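Local coordinates for protein mariner Mos1 transposase (Drosophila mauritiana, PDB 4MDB) that mediates cut-and-paste transposition of the Mos1 element, cutting and joining DNA with two divalent metal ions in its catalytic domain, at residues A[11-16]-A[218-223]; A[32-37]-A[75-80]; A[81-86]-A[108-113]. The protein carries 1 engineered substitution. One frame throughout, in Å; residues are numbered along the deposited sequence.

Interaction 1 (A[11-16]-A[218-223]); sequences RRKNTC and ASDGKY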
loop_
_atom_site.group_PDB
_atom_site.type_symbol
_atom_site.label_atom_id
_atom_site.label_comp_id
_atom_site.label_asym_id
_atom_site.label_seq_id
_atom_site.Cartn_x
_atom_site.Cartn_y
_atom_site.Cartn_z
ATOM N N ARG A 11 1.735 -20.273 -0.701
ATOM C CA ARG A 11 0.785 -19.153 -1.022
ATOM C C ARG A 11 1.531 -18.026 -1.751
ATOM O O ARG A 11 1.075 -17.519 -2.835
ATOM C CB ARG A 11 0.110 -18.616 0.221
ATOM C CG ARG A 11 -0.965 -17.529 -0.093
ATOM C CD ARG A 11 -2.181 -17.679 0.812
ATOM N NE ARG A 11 -3.101 -16.516 0.815
ATOM C CZ ARG A 11 -3.278 -15.646 1.816
ATOM N NH1 ARG A 11 -2.566 -15.717 2.952
ATOM N NH2 ARG A 11 -4.161 -14.665 1.659
ATOM N N ARG A 12 2.716 -17.708 -1.259
ATOM C CA ARG A 12 3.581 -16.666 -1.908
ATOM C C ARG A 12 3.907 -17.083 -3.315
ATOM O O ARG A 12 3.706 -16.348 -4.274
ATOM C CB ARG A 12 4.893 -16.372 -1.164
ATOM C CG ARG A 12 4.721 -15.525 0.096
ATOM C CD ARG A 12 5.843 -15.618 1.071
ATOM N NE ARG A 12 7.096 -15.267 0.447
ATOM C CZ ARG A 12 7.579 -14.038 0.301
ATOM N NH1 ARG A 12 6.836 -12.979 0.693
ATOM N NH2 ARG A 12 8.714 -13.838 -0.324
ATOM N N LYS A 13 4.388 -18.335 -3.502
ATOM C CA LYS A 13 4.793 -18.723 -4.858
ATOM C C LYS A 13 3.632 -18.749 -5.783
ATOM O O LYS A 13 3.710 -18.255 -6.921
ATOM C CB LYS A 13 5.536 -20.117 -4.870
ATOM C CG LYS A 13 6.180 -20.454 -6.139
ATOM C CD LYS A 13 6.615 -21.913 -6.143
ATOM C CE LYS A 13 7.384 -22.126 -7.401
ATOM N NZ LYS A 13 7.652 -23.581 -7.690
ATOM N N ASN A 14 2.535 -19.298 -5.316
ATOM C CA ASN A 14 1.343 -19.465 -6.151
ATOM C C ASN A 14 0.757 -18.074 -6.564
ATOM O O ASN A 14 0.412 -17.862 -7.738
ATOM C CB ASN A 14 0.257 -20.232 -5.419
ATOM C CG ASN A 14 0.573 -21.727 -5.317
ATOM O OD1 ASN A 14 1.499 -22.224 -5.997
ATOM N ND2 ASN A 14 -0.206 -22.453 -4.496
ATOM N N THR A 15 0.731 -17.188 -5.584
ATOM C CA THR A 15 0.218 -15.769 -5.821
ATOM C C THR A 15 1.101 -15.081 -6.845
ATOM O O THR A 15 0.589 -14.508 -7.837
ATOM C CB THR A 15 0.131 -15.012 -4.534
ATOM O OG1 THR A 15 -0.832 -15.713 -3.697
ATOM C CG2 THR A 15 -0.348 -13.542 -4.764
ATOM N N CYS A 16 2.419 -15.148 -6.650
ATOM C CA CYS A 16 3.333 -14.548 -7.633
ATOM C C CYS A 16 3.212 -15.150 -9.053
ATOM O O CYS A 16 3.341 -14.458 -10.047
ATOM C CB CYS A 16 4.765 -14.587 -7.175
ATOM S SG CYS A 16 5.003 -13.563 -5.699
ATOM N N ALA A 218 11.279 -17.683 -8.309
ATOM C CA ALA A 218 12.573 -18.383 -8.383
ATOM C C ALA A 218 13.070 -18.888 -7.039
ATOM O O ALA A 218 13.816 -19.862 -7.004
ATOM C CB ALA A 218 13.618 -17.520 -9.059
ATOM N N SER A 219 12.677 -18.258 -5.936
ATOM C CA SER A 219 12.898 -18.597 -4.597
ATOM C C SER A 219 11.992 -19.745 -4.036
ATOM O O SER A 219 11.952 -20.092 -2.848
ATOM C CB SER A 219 12.842 -17.423 -3.672
ATOM O OG SER A 219 13.832 -16.559 -4.000
ATOM N N ASP A 220 11.091 -20.144 -4.922
ATOM C CA ASP A 220 9.982 -21.065 -4.552
ATOM C C ASP A 220 9.137 -20.567 -3.394
ATOM O O ASP A 220 8.656 -21.333 -2.576
ATOM C CB ASP A 220 10.532 -22.487 -4.217
ATOM C CG ASP A 220 11.122 -23.184 -5.435
ATOM O OD1 ASP A 220 10.454 -23.178 -6.481
ATOM O OD2 ASP A 220 12.232 -23.778 -5.302
ATOM N N GLY A 221 8.924 -19.251 -3.340
ATOM C CA GLY A 221 8.162 -18.732 -2.222
ATOM C C GLY A 221 8.927 -18.300 -1.017
ATOM O O GLY A 221 8.326 -17.728 -0.097
ATOM N N LYS A 222 10.230 -18.585 -0.928
ATOM C CA LYS A 222 11.018 -18.048 0.203
ATOM C C LYS A 222 11.205 -16.505 0.087
ATOM O O LYS A 222 10.925 -15.932 -0.973
ATOM C CB LYS A 222 12.422 -18.665 0.240
ATOM C CG LYS A 222 12.479 -20.050 0.882
ATOM C CD LYS A 222 13.920 -20.575 1.081
ATOM C CE LYS A 222 14.836 -20.438 -0.149
ATOM N NZ LYS A 222 14.301 -21.115 -1.353
ATOM N N TYR A 223 11.712 -15.867 1.132
ATOM C CA TYR A 223 12.267 -14.503 1.013
ATOM C C TYR A 223 13.454 -14.545 0.104
ATOM O O TYR A 223 14.009 -15.617 -0.135
ATOM C CB TYR A 223 12.630 -13.876 2.353
ATOM C CG TYR A 223 11.425 -13.639 3.221
ATOM C CD1 TYR A 223 10.312 -12.963 2.748
ATOM C CD2 TYR A 223 11.362 -14.144 4.513
ATOM C CE1 TYR A 223 9.203 -12.768 3.531
ATOM C CE2 TYR A 223 10.267 -13.955 5.304
ATOM C CZ TYR A 223 9.186 -13.251 4.818
ATOM O OH TYR A 223 8.117 -13.099 5.598
#
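Lys13 on helix 6-25 meets Gly221 with their CA atoms 4.3 Å apart, where the chain leaves helix 209-218 through a Schellman motif, Asp220 taking positive phi, and a type I' turn from Ser219 to Lys222. Gly221 itself has a phi of 92°, and its N lies 3.8 Å from Lys13 CB. Arg12 reads the backbone beyond the turn. Its chain bends at chi3 (56°), which turns the guanidinium edge to two successive carbonyls: NE donates to Gly221 O over 2.8 Å, and NH2 donates to Lys222 O over 3.1 Å. Both oxygens lie close to the guanidinium plane, yet each is approached from above its own carbonyl plane. The remaining terminal nitrogen, NH1, forms a salt bridge with Asp159, so the group is gripped from several directions. Tyr223 CD1 stands over one guanidinium face, toward its rim, 3.6 Å from Arg12 NH2, with ring and guanidinium planes 64° apart; this is an oblique approach rather than a flat stack. The Tyr223 hydroxyl is bonded to the backbone oxygen of Tyr156, a residue of the raltegravir pocket, and the Tyr223 side chain lies about 6 Å from the drug. The contact thus ties the C-terminal tail to the N-terminal helix of the catalytic domain beside that pocket. On the outer side Lys13 runs extended alongside Asp220, and its NZ makes a salt bridge 3.1 Å long to Asp220 OD1, met on the anti side of the carboxylate.

Interaction 2 (A[32-37]-A[75-80]); sequences IVTGDE and VWWDQS. With MG (magnesium ion), chain D; MG (magnesium ion), chain C; RLT (N-(4-fluorobenzyl)-5-hydroxy-1-methyl-2-(1-methyl-1-{[(5-methyl-1,3,4-oxadiazol-2-yl)carbonyl]amino}ethyl)-6-oxo-1,6-di hydropyrimidine-4-carboxamide), chain B.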
loop_
_atom_site.group_PDB
_atom_site.type_symbol
_atom_site.label_atom_id
_atom_site.label_comp_id
_atom_site.label_asym_id
_atom_site.label_seq_id
_atom_site.Cartn_x
_atom_site.Cartn_y
_atom_site.Cartn_z
ATOM N N ILE A 32 -2.841 0.080 -10.723
ATOM C CA ILE A 32 -2.746 -0.320 -9.318
ATOM C C ILE A 32 -2.728 0.909 -8.407
ATOM O O ILE A 32 -1.989 1.895 -8.625
ATOM C CB ILE A 32 -1.438 -1.122 -9.061
ATOM C CG1 ILE A 32 -1.511 -2.454 -9.766
ATOM C CG2 ILE A 32 -1.226 -1.302 -7.589
ATOM C CD1 ILE A 32 -0.232 -3.240 -9.688
ATOM N N VAL A 33 -3.572 0.845 -7.429
ATOM C CA VAL A 33 -3.557 1.743 -6.324
ATOM C C VAL A 33 -3.233 0.834 -5.125
ATOM O O VAL A 33 -3.853 -0.221 -4.928
ATOM C CB VAL A 33 -4.962 2.362 -6.144
ATOM C CG1 VAL A 33 -5.129 3.120 -4.832
ATOM C CG2 VAL A 33 -5.313 3.263 -7.326
ATOM N N THR A 34 -2.291 1.300 -4.321
ATOM C CA THR A 34 -1.821 0.467 -3.193
ATOM C C THR A 34 -1.748 1.265 -1.942
ATOM O O THR A 34 -1.585 2.488 -1.974
ATOM C CB THR A 34 -0.555 -0.293 -3.594
ATOM O OG1 THR A 34 -0.239 -1.342 -2.668
ATOM C CG2 THR A 34 0.670 0.582 -3.637
ATOM N N GLY A 35 -1.703 0.589 -0.794
ATOM C CA GLY A 35 -1.626 1.310 0.460
ATOM C C GLY A 35 -1.338 0.415 1.608
ATOM O O GLY A 35 -1.428 -0.833 1.524
ATOM N N ASP A 36 -1.017 1.048 2.710
ATOM C CA ASP A 36 -0.613 0.294 3.943
ATOM C C ASP A 36 -0.492 1.340 5.077
ATOM O O ASP A 36 -0.419 2.570 4.871
ATOM C CB ASP A 36 0.747 -0.366 3.746
ATOM C CG ASP A 36 1.106 -1.391 4.816
ATOM O OD1 ASP A 36 0.173 -2.033 5.309
ATOM O OD2 ASP A 36 2.357 -1.463 5.022
ATOM N N GLU A 37 -0.438 0.801 6.305
ATOM C CA GLU A 37 -0.336 1.551 7.543
ATOM C C GLU A 37 1.065 1.399 8.126
ATOM O O GLU A 37 1.666 0.329 8.057
ATOM C CB GLU A 37 -1.373 0.977 8.527
ATOM C CG GLU A 37 -2.817 1.115 8.111
ATOM C CD GLU A 37 -3.414 -0.103 7.359
ATOM O OE1 GLU A 37 -4.686 -0.210 7.307
ATOM O OE2 GLU A 37 -2.609 -0.923 6.834
ATOM N N VAL A 75 -1.699 5.331 4.212
ATOM C CA VAL A 75 -1.487 6.072 2.966
ATOM C C VAL A 75 -1.768 5.171 1.782
ATOM O O VAL A 75 -1.451 3.984 1.789
ATOM C CB VAL A 75 -0.024 6.639 2.920
ATOM C CG1 VAL A 75 1.007 5.520 3.110
ATOM C CG2 VAL A 75 0.314 7.309 1.622
ATOM N N TRP A 76 -2.212 5.807 0.718
ATOM C CA TRP A 76 -2.548 5.150 -0.554
ATOM C C TRP A 76 -1.938 5.935 -1.701
ATOM O O TRP A 76 -1.962 7.142 -1.686
ATOM C CB TRP A 76 -4.044 4.967 -0.774
ATOM C CG TRP A 76 -4.715 4.182 0.274
ATOM C CD1 TRP A 76 -4.930 2.829 0.266
ATOM C CD2 TRP A 76 -5.149 4.633 1.570
ATOM N NE1 TRP A 76 -5.520 2.416 1.441
ATOM C CE2 TRP A 76 -5.694 3.527 2.232
ATOM C CE3 TRP A 76 -5.215 5.906 2.194
ATOM C CZ2 TRP A 76 -6.213 3.618 3.532
ATOM C CZ3 TRP A 76 -5.713 5.986 3.489
ATOM C CH2 TRP A 76 -6.207 4.851 4.117
ATOM N N TRP A 77 -1.426 5.209 -2.693
ATOM C CA TRP A 77 -0.630 5.799 -3.757
ATOM C C TRP A 77 -0.612 4.966 -5.000
ATOM O O TRP A 77 -1.011 3.807 -4.970
ATOM C CB TRP A 77 0.762 6.107 -3.289
ATOM C CG TRP A 77 1.574 4.891 -2.834
ATOM C CD1 TRP A 77 1.392 4.197 -1.687
ATOM C CD2 TRP A 77 2.665 4.258 -3.522
ATOM N NE1 TRP A 77 2.322 3.181 -1.597
ATOM C CE2 TRP A 77 3.133 3.209 -2.690
ATOM C CE3 TRP A 77 3.328 4.497 -4.713
ATOM C CZ2 TRP A 77 4.209 2.375 -3.078
ATOM C CZ3 TRP A 77 4.405 3.736 -5.065
ATOM C CH2 TRP A 77 4.848 2.669 -4.253
ATOM N N ASP A 78 -0.188 5.561 -6.113
ATOM C CA ASP A 78 -0.017 4.868 -7.356
ATOM C C ASP A 78 1.225 5.375 -8.069
ATOM O O ASP A 78 2.062 6.036 -7.465
ATOM C CB ASP A 78 -1.310 4.940 -8.170
ATOM C CG ASP A 78 -1.561 6.373 -8.764
ATOM O OD1 ASP A 78 -0.728 7.252 -8.542
ATOM O OD2 ASP A 78 -2.491 6.508 -9.593
ATOM N N GLN A 79 1.389 5.029 -9.343
ATOM C CA GLN A 79 2.628 5.298 -10.013
ATOM C C GLN A 79 2.787 6.797 -10.252
ATOM O O GLN A 79 3.896 7.193 -10.637
ATOM C CB GLN A 79 2.681 4.558 -11.361
ATOM C CG GLN A 79 1.622 5.001 -12.301
ATOM C CD GLN A 79 1.847 4.435 -13.679
ATOM O OE1 GLN A 79 1.968 3.228 -13.832
ATOM N NE2 GLN A 79 1.872 5.294 -14.684
ATOM N N SER A 80 1.763 7.601 -9.979
ATOM C CA SER A 80 1.789 9.055 -10.194
ATOM C C SER A 80 2.041 9.833 -8.917
ATOM O O SER A 80 2.224 11.042 -8.975
ATOM C CB SER A 80 0.503 9.510 -10.838
ATOM O OG SER A 80 0.405 8.894 -12.135
HETATM MG MG MG D . 0.275 -3.565 6.705
HETATM MG MG MG C . 3.676 -2.544 5.938
HETATM C CAA RLT B . -0.046 -12.610 8.244
HETATM C CAB RLT B . 6.508 -5.462 8.079
HETATM C CAC RLT B . 6.034 -8.385 8.846
HETATM C CAD RLT B . 5.456 -6.783 11.007
HETATM O OAE RLT B . 0.181 -5.160 7.986
HETATM O OAF RLT B . 3.318 -9.344 7.963
HETATM O OAG RLT B . 5.027 -3.910 6.824
HETATM O OAH RLT B . 2.359 -3.905 6.710
HETATM F FAI RLT B . -2.522 -11.800 7.537
HETATM C CAJ RLT B . -1.547 -9.624 7.337
HETATM C CAK RLT B . -2.254 -10.414 9.478
HETATM C CAL RLT B . -1.112 -8.420 7.930
HETATM C CAM RLT B . -1.826 -9.220 10.076
HETATM C CAN RLT B . -0.784 -6.946 10.007
HETATM N NAO RLT B . 0.633 -11.609 10.609
HETATM N NAP RLT B . 1.619 -10.630 10.906
HETATM N NAQ RLT B . 3.032 -6.765 9.070
HETATM N NAR RLT B . 0.612 -6.752 9.593
HETATM N NAS RLT B . 3.923 -8.672 10.120
HETATM O OAT RLT B . 1.579 -10.981 8.666
HETATM C CAU RLT B . 0.913 -5.935 8.540
HETATM C CAV RLT B . 3.191 -9.360 9.200
HETATM C CAW RLT B . 0.667 -11.769 9.260
HETATM C CAX RLT B . -2.121 -10.633 8.116
HETATM C CAY RLT B . -1.257 -8.207 9.320
HETATM C CAZ RLT B . 2.922 -4.796 7.539
HETATM C CBA RLT B . 2.134 -10.276 9.698
HETATM C CBB RLT B . 2.304 -5.855 8.316
HETATM C CBC RLT B . 4.390 -6.737 9.037
HETATM C CBD RLT B . 4.362 -4.780 7.467
HETATM N NBE RLT B . 5.044 -5.723 8.255
HETATM C CBF RLT B . 5.108 -7.863 9.943
HETATM O O HOH W 1 -0.021 2.542 -10.430
HETATM O O HOH W 2 3.822 -1.229 7.498
HETATM O O HOH W 3 -1.756 -3.360 7.093
HETATM O O HOH W 4 0.543 -2.180 8.255
#
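Thr34 and Trp77 face each other as a hydrogen-bonded pair of antiparallel strands, their side chains lying side by side on the same face of the sheet. Thr34 N donates to Trp77 O at 2.9 Å, and Trp77 N returns a bond of 2.8 Å to Thr34 O. The indole of Trp77 leans across toward strand 32-37, CG standing between the backbone N and the carbonyl carbon (chi1 62°), and this lays one ring face beneath the methyl of Thr34. Thr34 CG2 stands 3.9 Å from the centroid of the five-membered ring, a CH-pi contact. The polar ends find partners beyond the two strands: Thr34 OG1 bonds to Leu127 O, and Trp77 NE1 to Ser163. On the other face Trp76 fills the place beside Gly35, its CD1 3.6 Å from Gly35 CA.

At the next hydrogen-bonded pair, Asp36 and Val75 exchange two more backbone bonds. With CG swung anti to the backbone N (chi1 -168°), the Asp36 carboxylate bridges two magnesium ions, OD1 binding one at 2.1 Å and OD2 the other at 1.9 Å. Raltegravir OAH also bridges the pair. Asp129 completes the first ion's shell, Asp164 contributes to the second, and waters on both ions donate to Glu37 O, so the residue after Asp36 supports the site in the second shell. This is the two-metal DDD site of an RNase H-fold recombinase, with its first aspartate on a central strand and a chelating drug across both metals.

Interaction 3 (A[81-86]-A[108-113]); sequences GVIYYE and RALQRK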
loop_
_atom_site.group_PDB
_atom_site.type_symbol
_atom_site.label_atom_id
_atom_site.label_comp_id
_atom_site.label_asym_id
_atom_site.label_seq_id
_atom_site.Cartn_x
_atom_site.Cartn_y
_atom_site.Cartn_z
ATOM N N GLY A 81 1.998 9.154 -7.792
ATOM C CA GLY A 81 2.154 9.817 -6.480
ATOM C C GLY A 81 1.152 9.408 -5.431
ATOM O O GLY A 81 0.342 8.551 -5.615
ATOM N N VAL A 82 1.241 10.047 -4.275
ATOM C CA VAL A 82 0.319 9.833 -3.205
ATOM C C VAL A 82 -1.075 10.348 -3.515
ATOM O O VAL A 82 -1.218 11.554 -3.925
ATOM C CB VAL A 82 0.894 10.457 -1.882
ATOM C CG1 VAL A 82 -0.150 10.417 -0.813
ATOM C CG2 VAL A 82 2.192 9.743 -1.529
ATOM N N ILE A 83 -2.092 9.531 -3.354
ATOM C CA ILE A 83 -3.475 9.889 -3.615
ATOM C C ILE A 83 -4.125 10.524 -2.386
ATOM O O ILE A 83 -4.787 11.566 -2.455
ATOM C CB ILE A 83 -4.263 8.697 -4.197
ATOM C CG1 ILE A 83 -3.609 8.227 -5.524
ATOM C CG2 ILE A 83 -5.741 9.015 -4.429
ATOM C CD1 ILE A 83 -3.904 6.793 -5.908
ATOM N N TYR A 84 -3.954 9.888 -1.214
ATOM C CA TYR A 84 -4.695 10.206 -0.052
ATOM C C TYR A 84 -3.940 9.637 1.113
ATOM O O TYR A 84 -3.334 8.600 0.992
ATOM C CB TYR A 84 -6.079 9.645 -0.087
ATOM C CG TYR A 84 -6.913 9.918 1.132
ATOM C CD1 TYR A 84 -7.290 11.214 1.438
ATOM C CD2 TYR A 84 -7.289 8.924 2.021
ATOM C CE1 TYR A 84 -8.120 11.485 2.528
ATOM C CE2 TYR A 84 -8.124 9.182 3.091
ATOM C CZ TYR A 84 -8.508 10.473 3.345
ATOM O OH TYR A 84 -9.253 10.705 4.460
ATOM N N TYR A 85 -3.885 10.335 2.219
ATOM C CA TYR A 85 -3.426 9.715 3.491
ATOM C C TYR A 85 -4.120 10.299 4.692
ATOM O O TYR A 85 -4.678 11.418 4.639
ATOM C CB TYR A 85 -1.910 9.832 3.637
ATOM C CG TYR A 85 -1.366 11.180 4.106
ATOM C CD1 TYR A 85 -1.015 12.170 3.198
ATOM C CD2 TYR A 85 -1.167 11.432 5.464
ATOM C CE1 TYR A 85 -0.496 13.391 3.624
ATOM C CE2 TYR A 85 -0.685 12.659 5.907
ATOM C CZ TYR A 85 -0.327 13.622 4.993
ATOM O OH TYR A 85 0.133 14.835 5.431
ATOM N N GLU A 86 -4.128 9.500 5.745
ATOM C CA GLU A 86 -4.584 9.959 7.085
ATOM C C GLU A 86 -3.528 9.676 8.111
ATOM O O GLU A 86 -2.816 8.654 8.049
ATOM C CB GLU A 86 -5.902 9.292 7.445
ATOM C CG GLU A 86 -7.090 9.669 6.591
ATOM C CD GLU A 86 -8.375 9.020 7.031
ATOM O OE1 GLU A 86 -8.350 8.316 8.098
ATOM O OE2 GLU A 86 -9.408 9.098 6.295
ATOM N N ARG A 108 -12.999 9.386 -3.091
ATOM C CA ARG A 108 -13.211 10.809 -3.395
ATOM C C ARG A 108 -11.932 11.486 -3.902
ATOM O O ARG A 108 -11.951 12.168 -4.929
ATOM C CB ARG A 108 -13.762 11.535 -2.163
ATOM C CG ARG A 108 -15.151 11.130 -1.718
ATOM C CD ARG A 108 -15.733 12.428 -1.118
ATOM N NE ARG A 108 -17.030 12.268 -0.498
ATOM C CZ ARG A 108 -17.856 13.281 -0.236
ATOM N NH1 ARG A 108 -17.534 14.542 -0.570
ATOM N NH2 ARG A 108 -19.024 13.029 0.354
ATOM N N ALA A 109 -10.789 11.226 -3.242
ATOM C CA ALA A 109 -9.518 11.709 -3.666
ATOM C C ALA A 109 -9.136 11.231 -5.066
ATOM O O ALA A 109 -8.648 11.991 -5.879
ATOM C CB ALA A 109 -8.453 11.330 -2.666
ATOM N N LEU A 110 -9.387 9.950 -5.357
ATOM C CA LEU A 110 -9.057 9.337 -6.627
ATOM C C LEU A 110 -9.870 10.036 -7.759
ATOM O O LEU A 110 -9.299 10.345 -8.811
ATOM C CB LEU A 110 -9.495 7.897 -6.586
ATOM C CG LEU A 110 -8.810 6.747 -7.247
ATOM C CD1 LEU A 110 -7.317 6.895 -7.435
ATOM C CD2 LEU A 110 -9.046 5.588 -6.253
ATOM N N GLN A 111 -11.144 10.309 -7.508
ATOM C CA GLN A 111 -11.990 11.019 -8.505
ATOM C C GLN A 111 -11.441 12.404 -8.855
ATOM O O GLN A 111 -11.394 12.829 -10.019
ATOM C CB GLN A 111 -13.383 11.240 -7.948
ATOM C CG GLN A 111 -14.493 10.570 -8.671
ATOM C CD GLN A 111 -14.561 9.155 -8.293
ATOM O OE1 GLN A 111 -13.710 8.361 -8.685
ATOM N NE2 GLN A 111 -15.553 8.815 -7.502
ATOM N N ARG A 112 -11.020 13.108 -7.827
ATOM C CA ARG A 112 -10.454 14.423 -7.966
ATOM C C ARG A 112 -9.074 14.462 -8.599
ATOM O O ARG A 112 -8.725 15.398 -9.319
ATOM C CB ARG A 112 -10.412 15.064 -6.567
ATOM C CG ARG A 112 -9.925 16.517 -6.575
ATOM C CD ARG A 112 -10.086 17.149 -5.185
ATOM N NE ARG A 112 -9.332 16.435 -4.150
ATOM C CZ ARG A 112 -8.044 16.507 -3.958
ATOM N NH1 ARG A 112 -7.240 17.270 -4.700
ATOM N NH2 ARG A 112 -7.520 15.772 -2.986
ATOM N N LYS A 113 -8.225 13.455 -8.326
ATOM C CA LYS A 113 -6.811 13.512 -8.720
ATOM C C LYS A 113 -6.415 12.612 -9.883
ATOM O O LYS A 113 -5.323 12.754 -10.397
ATOM C CB LYS A 113 -5.918 13.147 -7.544
ATOM C CG LYS A 113 -5.760 14.245 -6.538
ATOM C CD LYS A 113 -5.261 13.612 -5.276
ATOM C CE LYS A 113 -3.754 13.439 -5.395
ATOM N NZ LYS A 113 -3.144 14.704 -5.865
#
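Ile83 points CG2 anti to its backbone N, beside the carbonyl carbon, while CG1 takes the position beside the N (chi1 -59°), so that CG2 meets Ala109 and the Leu110 backbone while CD1 reaches the end of Leu110. CG2 lies 4.0 Å from Ala109 CB, and CD1 meets Leu110 CD1 at 3.7 Å. The first torsion of Leu110 is away from the usual staggered positions, and its end swings nearer the strand than its base does. Ala109 brings a single methyl to the strand, touching Tyr84 CB at 3.9 Å and packing over Ile83 O at 3.7 Å. Its small size suits the close backbone approach, with Tyr84 CA and Ala109 CA 6.2 Å apart.

Lys113, in the last turn of the helix, is modelled in two conformers. In one of them it curls at chi3 and chi4 and its aliphatic part lies along the strand backbone, with CD 3.5 Å from Ile83 O and CE equally near Val82 O, a placement that is therefore tentative. The interface consists of apolar side-chain contacts, supplemented by methyl and methylene groups against backbone oxygens.

The strand is irregular here: Ile83 and Tyr84 both sit opposite Trp76 in a classic beta bulge. The helix segment runs roughly antiparallel to the strand segment, at 150°, and covers one face of this edge strand of the sheet. On the helix 96-113 side, Leu110 also touches Val124 and Trp148. On the other face of the strand, Val82 and Tyr85 pack against helix 183-196.

In the fold
From the N terminus, helix 6-25 supplies the first half of interaction 1, whose partner comes only after 201 intervening residues, so this contact closes a loop around nearly the whole catalytic domain. Interactions 2 and 3 both nest inside it and follow one another in series. Interaction 2 joins strand 32-42 to strand 69-78; the chain then turns straight into strand 81-87, which interaction 3 ties to helix 96-113. These two touch directly, since Trp76 and the bulged Ile83 and Tyr84 share backbone bonds between neighbouring strands. Interaction 1 stands apart, its centre about 31 Å from that of interaction 3, on the opposite side of the chain's centre.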